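Local coordinates for ribosomal RNA small subunit methyltransferase Nep1 (Archaeoglobus fulgidus, PDB 3O7B), which probably methylates N1 of a specific pseudouridine in 16S ribosomal RNA during ribosome biogenesis, with S-adenosyl-L-methionine as methyl donor, at residues 92-105 with 225-239. Residues are numbered along the deposited sequence; the frame is centred on the assembly and turned at random.
Sequences QCLLLLLDSPLRDF and LYVTSRVLCEYERVR. With SAH (S-adenosyl-L-homocysteine), chain C.
Leu96 and Leu97 meet Thr228, Ser229 and Leu232 where the segments 92-98 and 225-239 of two helices run side by side, their axes 9.3 Å apart and crossing at -16°. Leu96 CD2 lies 3.7 Å from Ser229 CA, close to the backbone of the facing helix. With CG anti to the backbone N (chi1 175°), Leu232 spreads its two methyls: CD1 is 4.0 Å from Leu97 CD1, CD2 reaches the Leu96 carbonyl, and both touch Ser100 CB. These residues are all buried, the dense part of the contact.

Beyond the helix, polar bonds are added to the packing. Ser100 OG donates to the anti lone pair of Glu236 OE2 at 2.6 Å while accepting from Leu102 N, an ST turn; Glu236 OE1 is hydrogen-bonded to Tyr226 OH of the second subunit. Leu102 CD2 packs 3.5 Å from Tyr235 CE2, the two side chains crossing at about a right angle. At the partly exposed margin, Asp104 OD1 lies at the edge of the Tyr235 ring and accepts from Tyr235 OH at 2.8 Å, whereas Asp104 OD2 takes both NE and NH2 of Arg239 in a side-on salt bridge, each 3.2 Å away with bent N-H angles near 145°; Arg239 NH1 bonds the Gly187 carbonyl. Replacing Asp104 by alanine removes the carboxylate and would probably leave the Arg239 charge without this mate and the Tyr235 hydroxyl without its acceptor.

Thr228 and Tyr235 touch strand 28-35, Cys233 forms a disulfide with Cys233 of the second subunit, and Val227 CG2 meets the S-adenosylhomocysteine adenine, consistent with the dimeric SPOUT fold.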
ATOM      1  N   GLN A  92       3.096  -2.354  -2.824  1.00 12.01           N
ATOM      2  CA  GLN A  92       1.764  -1.917  -2.436  1.00 12.05           C
ATOM      3  C   GLN A  92       0.758  -2.223  -3.525  1.00 11.84           C
ATOM      4  O   GLN A  92      -0.390  -2.585  -3.250  1.00 11.28           O
ATOM      5  CB  GLN A  92       1.794  -0.424  -2.108  1.00 13.31           C
ATOM      6  CG  GLN A  92       2.720  -0.102  -0.909  1.00 15.61           C
ATOM      7  CD  GLN A  92       3.298   1.302  -0.911  1.00 16.42           C
ATOM      8  OE1 GLN A  92       3.008   2.119  -1.792  1.00 17.39           O
ATOM      9  NE2 GLN A  92       4.134   1.592   0.090  1.00 18.51           N
ATOM     10  N   CYS A  93       1.177  -2.098  -4.788  1.00 11.55           N
ATOM     11  CA  CYS A  93       0.272  -2.384  -5.878  1.00 12.55           C
ATOM     12  C   CYS A  93      -0.108  -3.846  -5.914  1.00 11.54           C
ATOM     13  O   CYS A  93      -1.260  -4.189  -6.139  1.00 12.52           O
ATOM     14  CB  CYS A  93       0.908  -2.001  -7.221  1.00 12.58           C
ATOM     15  SG  CYS A  93       1.122  -0.219  -7.462  1.00 15.00           S
ATOM     16  N   LEU A  94       0.881  -4.706  -5.674  1.00 12.17           N
ATOM     17  CA  LEU A  94       0.605  -6.144  -5.629  1.00 12.36           C
ATOM     18  C   LEU A  94      -0.315  -6.495  -4.467  1.00 12.24           C
ATOM     19  O   LEU A  94      -1.194  -7.334  -4.604  1.00 12.60           O
ATOM     20  CB  LEU A  94       1.894  -6.946  -5.477  1.00 13.03           C
ATOM     21  CG  LEU A  94       2.735  -7.074  -6.749  1.00 12.47           C
ATOM     22  CD1 LEU A  94       4.113  -7.568  -6.349  1.00 13.55           C
ATOM     23  CD2 LEU A  94       2.042  -8.008  -7.734  1.00 14.12           C
ATOM     24  N   LEU A  95      -0.091  -5.868  -3.305  1.00 12.21           N
ATOM     25  CA  LEU A  95      -0.973  -6.172  -2.167  1.00 12.41           C
ATOM     26  C   LEU A  95      -2.417  -5.879  -2.512  1.00 12.35           C
ATOM     27  O   LEU A  95      -3.300  -6.704  -2.314  1.00 13.06           O
ATOM     28  CB  LEU A  95      -0.569  -5.390  -0.917  1.00 11.98           C
ATOM     29  CG  LEU A  95       0.711  -5.804  -0.205  1.00 13.16           C
ATOM     30  CD1 LEU A  95       0.896  -4.931   1.046  1.00 14.32           C
ATOM     31  CD2 LEU A  95       0.715  -7.286   0.147  1.00 16.43           C
ATOM     32  N   LEU A  96      -2.675  -4.692  -3.051  1.00 11.54           N
ATOM     33  CA  LEU A  96      -4.035  -4.315  -3.376  1.00 12.27           C
ATOM     34  C   LEU A  96      -4.637  -5.247  -4.421  1.00 11.96           C
ATOM     35  O   LEU A  96      -5.754  -5.726  -4.280  1.00 12.81           O
ATOM     36  CB  LEU A  96      -4.096  -2.873  -3.859  1.00 12.64           C
ATOM     37  CG  LEU A  96      -5.447  -2.413  -4.391  1.00 13.26           C
ATOM     38  CD1 LEU A  96      -6.578  -2.661  -3.352  1.00 13.93           C
ATOM     39  CD2 LEU A  96      -5.362  -0.966  -4.743  1.00 14.14           C
ATOM     40  N   LEU A  97      -3.898  -5.457  -5.507  1.00 12.93           N
ATOM     41  CA  LEU A  97      -4.415  -6.275  -6.583  1.00 12.60           C
ATOM     42  C   LEU A  97      -4.765  -7.691  -6.106  1.00 12.34           C
ATOM     43  O   LEU A  97      -5.847  -8.209  -6.404  1.00 12.98           O
ATOM     44  CB  LEU A  97      -3.372  -6.330  -7.712  1.00 13.51           C
ATOM     45  CG  LEU A  97      -3.879  -7.069  -8.945  1.00 15.67           C
ATOM     46  CD1 LEU A  97      -5.052  -6.334  -9.621  1.00 17.23           C
ATOM     47  CD2 LEU A  97      -2.744  -7.242  -9.926  1.00 16.61           C
ATOM     48  N   LEU A  98      -3.857  -8.306  -5.355  1.00 12.22           N
ATOM     49  CA  LEU A  98      -4.074  -9.679  -4.930  1.00 12.64           C
ATOM     50  C   LEU A  98      -5.175  -9.802  -3.867  1.00 13.34           C
ATOM     51  O   LEU A  98      -5.721 -10.898  -3.673  1.00 14.82           O
ATOM     52  CB  LEU A  98      -2.770 -10.317  -4.486  1.00 12.72           C
ATOM     53  CG  LEU A  98      -1.728 -10.508  -5.608  1.00 15.49           C
ATOM     54  CD1 LEU A  98      -0.356 -10.748  -4.991  1.00 17.28           C
ATOM     55  CD2 LEU A  98      -2.121 -11.669  -6.470  1.00 17.44           C
ATOM     56  N   ASP A  99      -5.502  -8.683  -3.216  1.00 13.72           N
ATOM     57  CA  ASP A  99      -6.627  -8.635  -2.253  1.00 14.83           C
ATOM     58  C   ASP A  99      -7.999  -8.695  -2.937  1.00 15.65           C
ATOM     59  O   ASP A  99      -9.024  -8.879  -2.276  1.00 16.74           O
ATOM     60  CB  ASP A  99      -6.570  -7.337  -1.426  1.00 14.93           C
ATOM     61  CG  ASP A  99      -5.473  -7.332  -0.347  1.00 16.24           C
ATOM     62  OD1 ASP A  99      -4.858  -8.384  -0.026  1.00 17.52           O
ATOM     63  OD2 ASP A  99      -5.219  -6.220   0.208  1.00 17.34           O
ATOM     64  N   SER A 100      -8.045  -8.489  -4.250  1.00 15.60           N
ATOM     65  CA  SER A 100      -9.307  -8.540  -5.000  1.00 17.38           C
ATOM     66  C   SER A 100      -9.987  -9.900  -4.829  1.00 17.87           C
ATOM     67  O   SER A 100      -9.321 -10.938  -4.857  1.00 18.01           O
ATOM     68  CB  SER A 100      -9.063  -8.299  -6.497  1.00 17.88           C
ATOM     69  OG  SER A 100     -10.269  -8.504  -7.232  1.00 19.58           O
ATOM     70  N   PRO A 101     -11.326  -9.903  -4.682  1.00 19.18           N
ATOM     71  CA  PRO A 101     -12.007 -11.201  -4.649  1.00 20.14           C
ATOM     72  C   PRO A 101     -12.147 -11.861  -6.035  1.00 21.10           C
ATOM     73  O   PRO A 101     -12.536 -13.022  -6.130  1.00 22.10           O
ATOM     74  CB  PRO A 101     -13.381 -10.853  -4.080  1.00 20.81           C
ATOM     75  CG  PRO A 101     -13.631  -9.498  -4.561  1.00 20.71           C
ATOM     76  CD  PRO A 101     -12.273  -8.789  -4.510  1.00 19.58           C
ATOM     77  N   LEU A 102     -11.821 -11.124  -7.089  1.00 21.11           N
ATOM     78  CA  LEU A 102     -11.941 -11.646  -8.446  1.00 22.44           C
ATOM     79  C   LEU A 102     -10.675 -12.416  -8.798  1.00 23.06           C
ATOM     80  O   LEU A 102      -9.568 -11.885  -8.681  1.00 23.32           O
ATOM     81  CB  LEU A 102     -12.186 -10.490  -9.409  1.00 22.25           C
ATOM     82  CG  LEU A 102     -12.505 -10.737 -10.878  1.00 23.34           C
ATOM     83  CD1 LEU A 102     -13.566 -11.818 -11.076  1.00 23.25           C
ATOM     84  CD2 LEU A 102     -12.963  -9.436 -11.498  1.00 23.56           C
ATOM     85  N   ARG A 103     -10.840 -13.665  -9.224  1.00 24.51           N
ATOM     86  CA  ARG A 103      -9.710 -14.575  -9.407  1.00 26.05           C
ATOM     87  C   ARG A 103      -9.453 -14.945 -10.881  1.00 26.14           C
ATOM     88  O   ARG A 103      -8.714 -15.888 -11.154  1.00 28.13           O
ATOM     89  CB  ARG A 103      -9.899 -15.840  -8.532  1.00 26.78           C
ATOM     90  CG  ARG A 103     -10.180 -15.557  -7.052  1.00 28.46           C
ATOM     91  CD  ARG A 103      -8.900 -15.497  -6.228  1.00 32.40           C
ATOM     92  NE  ARG A 103      -8.888 -14.355  -5.324  1.00 33.94           N
ATOM     93  CZ  ARG A 103      -8.087 -14.218  -4.267  1.00 34.52           C
ATOM     94  NH1 ARG A 103      -8.168 -13.119  -3.532  1.00 34.02           N
ATOM     95  NH2 ARG A 103      -7.215 -15.172  -3.934  1.00 34.04           N
ATOM     96  N   ASP A 104     -10.017 -14.173 -11.815  1.00 25.56           N
ATOM     97  CA  ASP A 104      -9.989 -14.472 -13.266  1.00 25.00           C
ATOM     98  C   ASP A 104      -8.826 -13.814 -14.007  1.00 24.00           C
ATOM     99  O   ASP A 104      -8.899 -13.546 -15.224  1.00 24.93           O
ATOM    100  CB  ASP A 104     -11.306 -14.028 -13.930  1.00 25.47           C
ATOM    101  CG  ASP A 104     -11.382 -12.516 -14.156  1.00 27.38           C
ATOM    102  OD1 ASP A 104     -10.763 -11.766 -13.373  1.00 27.95           O
ATOM    103  OD2 ASP A 104     -12.045 -12.080 -15.129  1.00 29.05           O
ATOM    104  N   PHE A 105      -7.770 -13.509 -13.270  1.00 20.88           N
ATOM    105  CA  PHE A 105      -6.601 -12.930 -13.897  1.00 19.16           C
ATOM    106  C   PHE A 105      -5.299 -13.479 -13.342  1.00 18.32           C
ATOM    107  O   PHE A 105      -5.219 -13.975 -12.209  1.00 17.64           O
ATOM    108  CB  PHE A 105      -6.634 -11.392 -13.844  1.00 18.52           C
ATOM    109  CG  PHE A 105      -6.640 -10.810 -12.441  1.00 18.33           C
ATOM    110  CD1 PHE A 105      -5.448 -10.581 -11.764  1.00 18.31           C
ATOM    111  CD2 PHE A 105      -7.842 -10.432 -11.841  1.00 19.02           C
ATOM    112  CE1 PHE A 105      -5.455 -10.013 -10.485  1.00 18.82           C
ATOM    113  CE2 PHE A 105      -7.862  -9.856 -10.568  1.00 19.13           C
ATOM    114  CZ  PHE A 105      -6.671  -9.661  -9.886  1.00 18.65           C
ATOM    115  N   LEU A 225      -0.046   3.223  -7.311  1.00 12.26           N
ATOM    116  CA  LEU A 225      -1.054   2.657  -6.407  1.00 12.53           C
ATOM    117  C   LEU A 225      -2.454   3.166  -6.737  1.00 11.89           C
ATOM    118  O   LEU A 225      -3.421   2.398  -6.774  1.00 11.76           O
ATOM    119  CB  LEU A 225      -0.673   2.981  -4.971  1.00 12.49           C
ATOM    120  CG  LEU A 225      -1.588   2.395  -3.877  1.00 13.42           C
ATOM    121  CD1 LEU A 225      -1.692   0.894  -3.935  1.00 14.27           C
ATOM    122  CD2 LEU A 225      -1.069   2.843  -2.503  1.00 14.20           C
ATOM    123  N   TYR A 226      -2.559   4.466  -7.007  1.00 12.58           N
ATOM    124  CA  TYR A 226      -3.849   5.014  -7.360  1.00 12.44           C
ATOM    125  C   TYR A 226      -4.385   4.450  -8.692  1.00 11.60           C
ATOM    126  O   TYR A 226      -5.549   4.096  -8.811  1.00 11.84           O
ATOM    127  CB  TYR A 226      -3.798   6.554  -7.391  1.00 13.74           C
ATOM    128  CG  TYR A 226      -5.124   7.124  -7.783  1.00 15.33           C
ATOM    129  CD1 TYR A 226      -6.169   7.229  -6.839  1.00 16.09           C
ATOM    130  CD2 TYR A 226      -5.372   7.500  -9.095  1.00 17.13           C
ATOM    131  CE1 TYR A 226      -7.422   7.726  -7.219  1.00 17.02           C
ATOM    132  CE2 TYR A 226      -6.617   8.002  -9.484  1.00 18.95           C
ATOM    133  CZ  TYR A 226      -7.636   8.110  -8.539  1.00 18.23           C
ATOM    134  OH  TYR A 226      -8.856   8.612  -8.945  1.00 19.56           O
ATOM    135  N   VAL A 227      -3.502   4.350  -9.688  1.00 11.82           N
ATOM    136  CA  VAL A 227      -3.889   3.798 -10.986  1.00 12.20           C
ATOM    137  C   VAL A 227      -4.317   2.339 -10.841  1.00 10.87           C
ATOM    138  O   VAL A 227      -5.346   1.927 -11.362  1.00 11.58           O
ATOM    139  CB  VAL A 227      -2.734   3.937 -11.997  1.00 12.30           C
ATOM    140  CG1 VAL A 227      -3.080   3.223 -13.293  1.00 14.36           C
ATOM    141  CG2 VAL A 227      -2.477   5.421 -12.281  1.00 14.02           C
ATOM    142  N   THR A 228      -3.554   1.579 -10.059  1.00 11.02           N
ATOM    143  CA  THR A 228      -3.936   0.194  -9.773  1.00 11.70           C
ATOM    144  C   THR A 228      -5.336   0.125  -9.152  1.00 11.56           C
ATOM    145  O   THR A 228      -6.175  -0.665  -9.559  1.00 12.11           O
ATOM    146  CB  THR A 228      -2.916  -0.487  -8.844  1.00 11.35           C
ATOM    147  OG1 THR A 228      -1.618  -0.471  -9.471  1.00 12.39           O
ATOM    148  CG2 THR A 228      -3.298  -1.930  -8.576  1.00 12.09           C
ATOM    149  N   SER A 229      -5.560   0.979  -8.152  1.00 11.98           N
ATOM    150  CA  SER A 229      -6.859   1.024  -7.479  1.00 12.93           C
ATOM    151  C   SER A 229      -8.005   1.353  -8.439  1.00 12.65           C
ATOM    152  O   SER A 229      -9.032   0.656  -8.485  1.00 12.74           O
ATOM    153  CB  SER A 229      -6.785   2.062  -6.362  1.00 12.50           C
ATOM    154  OG  SER A 229      -8.058   2.199  -5.733  1.00 15.26           O
ATOM    155  N   ARG A 230      -7.846   2.423  -9.217  1.00 13.29           N
ATOM    156  CA  ARG A 230      -8.898   2.848 -10.136  1.00 15.08           C
ATOM    157  C   ARG A 230      -9.162   1.801 -11.211  1.00 14.70           C
ATOM    158  O   ARG A 230     -10.313   1.482 -11.499  1.00 15.85           O
ATOM    159  CB  ARG A 230      -8.556   4.189 -10.770  1.00 16.87           C
ATOM    160  CG  ARG A 230      -9.679   4.727 -11.640  1.00 21.25           C
ATOM    161  CD  ARG A 230      -9.769   6.238 -11.494  1.00 27.74           C
ATOM    162  NE  ARG A 230     -10.434   6.866 -12.633  1.00 33.33           N
ATOM    163  CZ  ARG A 230     -10.310   8.153 -12.948  1.00 36.59           C
ATOM    164  NH1 ARG A 230      -9.552   8.956 -12.199  1.00 37.41           N
ATOM    165  NH2 ARG A 230     -10.944   8.638 -14.013  1.00 38.80           N
ATOM    166  N   VAL A 231      -8.091   1.248 -11.788  1.00 14.39           N
ATOM    167  CA  VAL A 231      -8.289   0.264 -12.838  1.00 15.12           C
ATOM    168  C   VAL A 231      -8.897  -1.026 -12.301  1.00 14.85           C
ATOM    169  O   VAL A 231      -9.785  -1.610 -12.919  1.00 14.85           O
ATOM    170  CB  VAL A 231      -6.974   0.002 -13.589  1.00 15.15           C
ATOM    171  CG1 VAL A 231      -7.157  -1.070 -14.659  1.00 16.62           C
ATOM    172  CG2 VAL A 231      -6.459   1.296 -14.258  1.00 16.28           C
ATOM    173  N   LEU A 232      -8.448  -1.462 -11.122  1.00 14.40           N
ATOM    174  CA  LEU A 232      -9.026  -2.640 -10.498  1.00 15.83           C
ATOM    175  C   LEU A 232     -10.515  -2.457 -10.257  1.00 16.59           C
ATOM    176  O   LEU A 232     -11.318  -3.352 -10.508  1.00 16.60           O
ATOM    177  CB  LEU A 232      -8.315  -2.975  -9.173  1.00 15.14           C
ATOM    178  CG  LEU A 232      -8.931  -4.133  -8.377  1.00 16.42           C
ATOM    179  CD1 LEU A 232      -8.911  -5.443  -9.202  1.00 16.48           C
ATOM    180  CD2 LEU A 232      -8.224  -4.318  -7.051  1.00 16.79           C
ATOM    181  N   CYS A 233     -10.883  -1.289  -9.759  1.00 18.98           N
ATOM    182  CA  CYS A 233     -12.304  -1.045  -9.532  1.00 19.71           C
ATOM    183  C   CYS A 233     -13.135  -1.117 -10.813  1.00 19.06           C
ATOM    184  O   CYS A 233     -14.227  -1.691 -10.806  1.00 19.08           O
ATOM    185  CB  CYS A 233     -12.502   0.302  -8.886  1.00 20.28           C
ATOM    186  SG  CYS A 233     -14.214   0.569  -8.456  1.00 27.59           S
ATOM    187  N   GLU A 234     -12.625  -0.522 -11.894  1.00 18.24           N
ATOM    188  CA  GLU A 234     -13.323  -0.565 -13.193  1.00 18.77           C
ATOM    189  C   GLU A 234     -13.386  -1.994 -13.729  1.00 18.02           C
ATOM    190  O   GLU A 234     -14.394  -2.436 -14.293  1.00 18.23           O
ATOM    191  CB  GLU A 234     -12.646   0.345 -14.222  1.00 19.65           C
ATOM    192  CG  GLU A 234     -12.645   1.828 -13.855  1.00 23.92           C
ATOM    193  CD  GLU A 234     -13.990   2.527 -14.030  1.00 28.64           C
ATOM    194  OE1 GLU A 234     -14.985   1.896 -14.451  1.00 31.00           O
ATOM    195  OE2 GLU A 234     -14.046   3.739 -13.746  1.00 32.12           O
ATOM    196  N   TYR A 235     -12.293  -2.719 -13.543  1.00 17.12           N
ATOM    197  CA  TYR A 235     -12.205  -4.110 -13.959  1.00 17.55           C
ATOM    198  C   TYR A 235     -13.243  -4.968 -13.254  1.00 18.20           C
ATOM    199  O   TYR A 235     -13.960  -5.749 -13.886  1.00 18.28           O
ATOM    200  CB  TYR A 235     -10.785  -4.598 -13.693  1.00 17.48           C
ATOM    201  CG  TYR A 235     -10.495  -6.001 -14.124  1.00 18.13           C
ATOM    202  CD1 TYR A 235      -9.947  -6.266 -15.383  1.00 18.93           C
ATOM    203  CD2 TYR A 235     -10.708  -7.065 -13.257  1.00 18.93           C
ATOM    204  CE1 TYR A 235      -9.645  -7.575 -15.767  1.00 20.18           C
ATOM    205  CE2 TYR A 235     -10.421  -8.367 -13.620  1.00 20.42           C
ATOM    206  CZ  TYR A 235      -9.889  -8.622 -14.873  1.00 20.21           C
ATOM    207  OH  TYR A 235      -9.627  -9.937 -15.216  1.00 22.21           O
ATOM    208  N   GLU A 236     -13.337  -4.822 -11.935  1.00 18.65           N
ATOM    209  CA  GLU A 236     -14.330  -5.560 -11.161  1.00 19.58           C
ATOM    210  C   GLU A 236     -15.765  -5.171 -11.536  1.00 20.80           C
ATOM    211  O   GLU A 236     -16.623  -6.044 -11.622  1.00 20.99           O
ATOM    212  CB  GLU A 236     -14.110  -5.344  -9.665  1.00 18.87           C
ATOM    213  CG  GLU A 236     -12.844  -5.931  -9.140  1.00 18.00           C
ATOM    214  CD  GLU A 236     -12.683  -5.714  -7.656  1.00 20.45           C
ATOM    215  OE1 GLU A 236     -13.358  -4.818  -7.114  1.00 23.95           O
ATOM    216  OE2 GLU A 236     -11.880  -6.439  -7.052  1.00 21.26           O
ATOM    217  N   ARG A 237     -16.014  -3.877 -11.756  1.00 22.05           N
ATOM    218  CA  ARG A 237     -17.356  -3.414 -12.187  1.00 24.38           C
ATOM    219  C   ARG A 237     -17.852  -4.197 -13.394  1.00 25.13           C
ATOM    220  O   ARG A 237     -19.001  -4.666 -13.428  1.00 25.53           O
ATOM    221  CB  ARG A 237     -17.350  -1.937 -12.566  1.00 24.92           C
ATOM    222  CG  ARG A 237     -17.358  -0.950 -11.423  1.00 29.11           C
ATOM    223  CD  ARG A 237     -17.840   0.416 -11.927  1.00 34.31           C
ATOM    224  NE  ARG A 237     -16.909   1.480 -11.563  1.00 37.67           N
ATOM    225  CZ  ARG A 237     -16.855   2.679 -12.147  0.50 38.89           C
ATOM    226  NH1 ARG A 237     -17.681   2.986 -13.146  1.00 40.03           N
ATOM    227  NH2 ARG A 237     -15.959   3.573 -11.744  1.00 39.78           N
ATOM    228  N   VAL A 238     -16.981  -4.323 -14.391  1.00 25.68           N
ATOM    229  CA  VAL A 238     -17.319  -4.971 -15.655  1.00 27.24           C
ATOM    230  C   VAL A 238     -17.395  -6.491 -15.529  1.00 28.73           C
ATOM    231  O   VAL A 238     -18.307  -7.111 -16.087  1.00 29.17           O
ATOM    232  CB  VAL A 238     -16.287  -4.584 -16.772  1.00 26.77           C
ATOM    233  CG1 VAL A 238     -16.440  -5.456 -18.014  1.00 27.59           C
ATOM    234  CG2 VAL A 238     -16.397  -3.110 -17.135  1.00 26.71           C
ATOM    235  N   ARG A 239     -16.461  -7.079 -14.776  1.00 29.88           N
ATOM    236  CA  ARG A 239     -16.126  -8.510 -14.900  1.00 31.39           C
ATOM    237  C   ARG A 239     -16.564  -9.436 -13.781  1.00 32.37           C
ATOM    238  O   ARG A 239     -16.745 -10.640 -14.007  1.00 32.99           O
ATOM    239  CB  ARG A 239     -14.634  -8.690 -15.161  1.00 31.49           C
ATOM    240  CG  ARG A 239     -14.236  -8.169 -16.524  1.00 32.47           C
ATOM    241  CD  ARG A 239     -12.755  -8.106 -16.680  1.00 34.18           C
ATOM    242  NE  ARG A 239     -12.156  -9.426 -16.848  1.00 35.24           N
ATOM    243  CZ  ARG A 239     -11.805  -9.952 -18.018  1.00 35.58           C
ATOM    244  NH1 ARG A 239     -12.003  -9.273 -19.148  1.00 35.79           N
ATOM    245  NH2 ARG A 239     -11.257 -11.162 -18.061  1.00 33.60           N
TER
HETATM  246  N   SAH C 301       5.646   8.617 -15.960  1.00 36.55           N
HETATM  247  CA  SAH C 301       5.385   9.026 -14.549  1.00 36.37           C
HETATM  248  CB  SAH C 301       6.178   8.132 -13.604  1.00 36.18           C
HETATM  249  CG  SAH C 301       5.481   6.807 -13.306  1.00 34.05           C
HETATM  250  SD  SAH C 301       3.827   7.018 -12.579  1.00 30.06           S
HETATM  251  C   SAH C 301       5.714  10.495 -14.305  1.00 36.98           C
HETATM  252  O   SAH C 301       6.040  11.228 -15.242  1.00 37.52           O
HETATM  253  C5' SAH C 301       3.242   5.312 -12.393  1.00 25.07           C
HETATM  254  C4' SAH C 301       2.353   4.733 -13.488  1.00 22.67           C
HETATM  255  O4' SAH C 301       1.007   5.149 -13.349  1.00 20.85           O
HETATM  256  C3' SAH C 301       2.713   5.158 -14.899  1.00 20.99           C
HETATM  257  O3' SAH C 301       3.828   4.454 -15.389  1.00 20.37           O
HETATM  258  C2' SAH C 301       1.437   4.843 -15.636  1.00 19.54           C
HETATM  259  O2' SAH C 301       1.347   3.442 -15.909  1.00 18.24           O
HETATM  260  C1' SAH C 301       0.370   5.193 -14.616  1.00 21.32           C
HETATM  261  N9  SAH C 301      -0.235   6.546 -14.740  1.00 21.03           N
HETATM  262  C8  SAH C 301       0.173   7.706 -14.122  1.00 21.83           C
HETATM  263  N7  SAH C 301      -0.681   8.703 -14.473  1.00 20.12           N
HETATM  264  C5  SAH C 301      -1.636   8.188 -15.274  1.00 19.73           C
HETATM  265  C6  SAH C 301      -2.735   8.744 -15.917  1.00 20.96           C
HETATM  266  N6  SAH C 301      -3.031  10.048 -15.792  1.00 22.94           N
HETATM  267  N1  SAH C 301      -3.548   7.944 -16.686  1.00 21.85           N
HETATM  268  C2  SAH C 301      -3.263   6.601 -16.848  1.00 20.65           C
HETATM  269  N3  SAH C 301      -2.167   6.059 -16.214  1.00 20.80           N
HETATM  270  C4  SAH C 301      -1.361   6.832 -15.454  1.00 19.72           C